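Local coordinates for serine protease inhibitor 2 (Anopheles gambiae, PDB 3PZF), which inhibits the clip-domain serine proteases CLIPB9, CLIPB10 and CLIPB4 and so holds back phenoloxidase activation and melanization in the mosquito hemolymph, at residues Thr256-Gln259 / Val260-Arg263; Leu296-Pro299 / Leu300-Val303. All coordinates share one frame; numbering follows the deposited sequence.

Both contacts are single-helix contacts within the serpin fold of one chain. Contact 1 spans the helix 257-263 with its N-cap, reached from the strand 244-251; contact 2 spans the short helix 297-302 and its flanking residues, directly after the long strand 277-295. Contact 1 therefore comes first along the chain, with the helix 266-274 and that long strand between the two. Their centres lie 21 Å apart and their nearest atoms about 12 Å apart, so they do not touch. Helix 24-35 is a common neighbour: its K31 makes a weak hydrogen bond to L261 O in contact 1, and its F29, E32 and I33 meet contact 2. The apolar side chains of contact 1 rest on strands 244-251 and 374-380, whereas contact 2 packs against strand 332-341, which runs towards the hinge region L344-A348.

Contact 1. Residues Thr256-Gln259 / Val260-Arg263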
loop_
_atom_site.group_PDB
_atom_site.type_symbol
_atom_site.label_atom_id
_atom_site.label_comp_id
_atom_site.label_asym_id
_atom_site.label_seq_id
_atom_site.Cartn_x
_atom_site.Cartn_y
_atom_site.Cartn_z
ATOM N N THR A 256 11.784 3.691 -19.338
ATOM C CA THR A 256 11.409 4.512 -18.193
ATOM C C THR A 256 10.490 3.712 -17.301
ATOM O O THR A 256 9.984 2.665 -17.703
ATOM C CB THR A 256 10.620 5.767 -18.616
ATOM O OG1 THR A 256 9.418 5.351 -19.274
ATOM C CG2 THR A 256 11.442 6.651 -19.551
ATOM N N VAL A 257 10.256 4.213 -16.094
ATOM C CA VAL A 257 9.273 3.601 -15.197
ATOM C C VAL A 257 7.898 3.550 -15.858
ATOM O O VAL A 257 7.181 2.554 -15.743
ATOM C CB VAL A 257 9.190 4.390 -13.872
ATOM C CG1 VAL A 257 7.864 4.117 -13.128
ATOM C CG2 VAL A 257 10.387 4.054 -12.996
ATOM N N ASN A 258 7.527 4.616 -16.562
ATOM C CA ASN A 258 6.228 4.640 -17.225
ATOM C C ASN A 258 6.105 3.529 -18.282
ATOM O O ASN A 258 5.078 2.856 -18.368
ATOM C CB ASN A 258 5.954 6.033 -17.828
ATOM C CG ASN A 258 5.257 6.988 -16.833
ATOM O OD1 ASN A 258 5.491 8.200 -16.852
ATOM N ND2 ASN A 258 4.402 6.439 -15.966
ATOM N N GLN A 259 7.157 3.309 -19.068
ATOM C CA GLN A 259 7.121 2.243 -20.067
ATOM C C GLN A 259 7.008 0.869 -19.407
ATOM O O GLN A 259 6.242 0.031 -19.856
ATOM C CB GLN A 259 8.365 2.314 -20.987
ATOM C CG GLN A 259 8.428 3.648 -21.781
ATOM C CD GLN A 259 9.706 3.829 -22.600
ATOM O OE1 GLN A 259 10.794 3.473 -22.159
ATOM N NE2 GLN A 259 9.570 4.391 -23.796
ATOM N N VAL A 260 7.774 0.636 -18.344
ATOM C CA VAL A 260 7.711 -0.634 -17.642
ATOM C C VAL A 260 6.303 -0.808 -17.019
ATOM O O VAL A 260 5.690 -1.878 -17.094
ATOM C CB VAL A 260 8.832 -0.725 -16.581
ATOM C CG1 VAL A 260 8.654 -1.972 -15.712
ATOM C CG2 VAL A 260 10.225 -0.706 -17.259
ATOM N N LEU A 261 5.760 0.261 -16.444
ATOM C CA LEU A 261 4.399 0.199 -15.897
ATOM C C LEU A 261 3.352 -0.293 -16.908
ATOM O O LEU A 261 2.542 -1.164 -16.600
ATOM C CB LEU A 261 3.981 1.560 -15.346
ATOM C CG LEU A 261 4.565 1.867 -13.968
ATOM C CD1 LEU A 261 4.188 3.273 -13.569
ATOM C CD2 LEU A 261 4.071 0.873 -12.905
ATOM N N ASP A 262 3.376 0.251 -18.120
ATOM C CA ASP A 262 2.420 -0.139 -19.154
ATOM C C ASP A 262 2.501 -1.621 -19.502
ATOM O O ASP A 262 1.546 -2.200 -20.021
ATOM C CB ASP A 262 2.646 0.688 -20.423
ATOM C CG ASP A 262 2.285 2.153 -20.238
ATOM O OD1 ASP A 262 1.397 2.447 -19.409
ATOM O OD2 ASP A 262 2.888 3.011 -20.921
ATOM N N ARG A 263 3.647 -2.227 -19.220
ATOM C CA ARG A 263 3.883 -3.635 -19.528
ATOM C C ARG A 263 3.396 -4.524 -18.408
ATOM O O ARG A 263 3.215 -5.724 -18.599
ATOM C CB ARG A 263 5.386 -3.906 -19.737
ATOM C CG ARG A 263 5.960 -3.356 -21.045
ATOM C CD ARG A 263 5.381 -4.089 -22.244
ATOM N NE ARG A 263 5.694 -5.518 -22.214
ATOM C CZ ARG A 263 5.093 -6.437 -22.963
ATOM N NH1 ARG A 263 4.131 -6.083 -23.809
ATOM N NH2 ARG A 263 5.450 -7.714 -22.862
#
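V257 lays its CG1 methyl alongside the isobutyl group of L261, one helical turn on, with V257 CG1 3.8 Å from L261 CD1 and the two side chains pointing the same way. The valine torsion sets this up: CG1 stands anti to the backbone N (chi1 160°), on the side where the L261 branch arrives. The same leucine also lies against the backbone, its CG 3.2 Å from V257 O, the carbonyl oxygen that accepts L261 N at 2.8 Å. The N258 side chain runs obliquely to this leucine too, with N258 ND2 4.0 Å from L261 CD1. V257 and L261 both rest on I375 of strand 374-380, while V260, whose CG2 sits 3.4 Å from T256 O, faces I249 and P251 of strand 244-251. The helix thus lies with this apolar face down on two neighbouring antiparallel strands of the serpin fold.

Its start is a capping box. T256 is the N-cap, and its OG1 accepts Q259 N at 3.1 Å, close to straight at 162°. In return Q259 OE1 takes T256 N at 3.0 Å, the donor tilted 29° from the plane of the amide carbonyl. Two reciprocal bonds thus hold the side chains of T256 and Q259 at the first turn and satisfy two amides there. From here the backbone carries on with V260 N bonded to T256 O and D262 N to N258 O, but the bond from R263 N to Q259 O is weak, at 3.5 Å, and R263 N also bonds to V260 O. R263, its chain bent at chi2 and chi3, turns its guanidinium away from the turn to a salt bridge with D229.

Contact 2. Residues Leu296-Pro299 / Leu300-Val303; sequences LNEP and LQQV
L300 packs back over the start of the turn: its CD1 comes 3.9 Å from L296 CB, and its CG lies 3.2 Å from L296 O. That oxygen also accepts L300 N at 3.0 Å, nearly in line with its C=O bond. Buried between I333 of strand 332-341, F29 of helix 24-35 and L52 of helix 45-58, L300 joins L296 in the apolar side of this helix. Q301 follows on another side, its CG 3.2 Å from N297 O, which accepts Q301 N. Its extended chain brings NE2 to 3.7 Å from E298 OE1, with the carboxylate and amide planes almost perpendicular, 85° apart.

This is a short helix of the serpin fold, a little over one turn, directly after the long strand 277-295, and the N297 side chain ties its start to I333 N of strand 332-341 and to S331 O just before it. Next comes Q302, whose N bonds to E298 O at 2.9 Å. Bent at chi2 (-57°), its side chain folds back to E298, and its NE2 stands 3.4 Å from E298 OE2, the two planes 44° apart; E298 is bent at its own chi2 to meet it. V303 is the first residue to leave helical geometry, yet V303 N still bonds to P299 O at 3.1 Å, and its CG2 methyl rests against that same oxygen, while P299 leans on I33 of helix 24-35.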
loop_
_atom_site.group_PDB
_atom_site.type_symbol
_atom_site.label_atom_id
_atom_site.label_comp_id
_atom_site.label_asym_id
_atom_site.label_seq_id
_atom_site.Cartn_x
_atom_site.Cartn_y
_atom_site.Cartn_z
ATOM N N LEU A 296 -8.544 9.552 -1.967
ATOM C CA LEU A 296 -8.685 8.472 -2.949
ATOM C C LEU A 296 -9.920 8.645 -3.835
ATOM O O LEU A 296 -10.060 7.914 -4.807
ATOM C CB LEU A 296 -8.740 7.102 -2.257
ATOM C CG LEU A 296 -7.542 6.739 -1.363
ATOM C CD1 LEU A 296 -7.655 5.258 -0.886
ATOM C CD2 LEU A 296 -6.195 6.955 -2.119
ATOM N N ASN A 297 -10.784 9.618 -3.532
ATOM C CA ASN A 297 -11.991 9.829 -4.351
ATOM C C ASN A 297 -11.651 9.887 -5.849
ATOM O O ASN A 297 -12.211 9.144 -6.666
ATOM C CB ASN A 297 -12.736 11.125 -3.971
ATOM C CG ASN A 297 -13.258 11.117 -2.541
ATOM O OD1 ASN A 297 -12.584 10.645 -1.633
ATOM N ND2 ASN A 297 -14.471 11.658 -2.331
ATOM N N GLU A 298 -10.736 10.781 -6.207
ATOM C CA GLU A 298 -10.473 11.058 -7.612
ATOM C C GLU A 298 -9.878 9.838 -8.335
ATOM O O GLU A 298 -10.399 9.415 -9.369
ATOM C CB GLU A 298 -9.576 12.291 -7.740
ATOM C CG GLU A 298 -8.819 12.405 -9.068
ATOM C CD GLU A 298 -9.739 12.599 -10.266
ATOM O OE1 GLU A 298 -10.975 12.475 -10.105
ATOM O OE2 GLU A 298 -9.219 12.879 -11.370
ATOM N N PRO A 299 -8.798 9.253 -7.791
ATOM C CA PRO A 299 -8.258 8.063 -8.471
ATOM C C PRO A 299 -9.231 6.883 -8.529
ATOM O O PRO A 299 -9.217 6.154 -9.518
ATOM C CB PRO A 299 -7.017 7.698 -7.640
ATOM C CG PRO A 299 -7.151 8.424 -6.361
ATOM C CD PRO A 299 -7.943 9.680 -6.673
ATOM N N LEU A 300 -10.048 6.681 -7.495
ATOM C CA LEU A 300 -11.027 5.611 -7.547
ATOM C C LEU A 300 -12.001 5.876 -8.693
ATOM O O LEU A 300 -12.333 4.964 -9.446
ATOM C CB LEU A 300 -11.772 5.468 -6.216
ATOM C CG LEU A 300 -10.953 4.805 -5.090
ATOM C CD1 LEU A 300 -11.659 5.002 -3.727
ATOM C CD2 LEU A 300 -10.691 3.303 -5.346
ATOM N N GLN A 301 -12.418 7.130 -8.846
ATOM C CA GLN A 301 -13.350 7.500 -9.908
ATOM C C GLN A 301 -12.706 7.247 -11.263
ATOM O O GLN A 301 -13.342 6.743 -12.181
ATOM C CB GLN A 301 -13.773 8.967 -9.764
ATOM C CG GLN A 301 -14.779 9.180 -8.619
ATOM C CD GLN A 301 -15.116 10.640 -8.337
ATOM O OE1 GLN A 301 -16.196 10.950 -7.834
ATOM N NE2 GLN A 301 -14.193 11.535 -8.646
ATOM N N GLN A 302 -11.428 7.567 -11.368
ATOM C CA GLN A 302 -10.708 7.384 -12.622
ATOM C C GLN A 302 -10.662 5.919 -13.046
ATOM O O GLN A 302 -10.711 5.626 -14.233
ATOM C CB GLN A 302 -9.296 7.960 -12.525
ATOM C CG GLN A 302 -9.270 9.481 -12.526
ATOM C CD GLN A 302 -9.947 10.077 -13.752
ATOM O OE1 GLN A 302 -9.559 9.800 -14.882
ATOM N NE2 GLN A 302 -10.972 10.896 -13.530
ATOM N N VAL A 303 -10.589 4.999 -12.089
ATOM C CA VAL A 303 -10.506 3.590 -12.442
ATOM C C VAL A 303 -11.885 2.902 -12.470
ATOM O O VAL A 303 -11.957 1.682 -12.567
ATOM C CB VAL A 303 -9.556 2.810 -11.504
ATOM C CG1 VAL A 303 -8.128 3.340 -11.617
ATOM C CG2 VAL A 303 -10.061 2.868 -10.066
#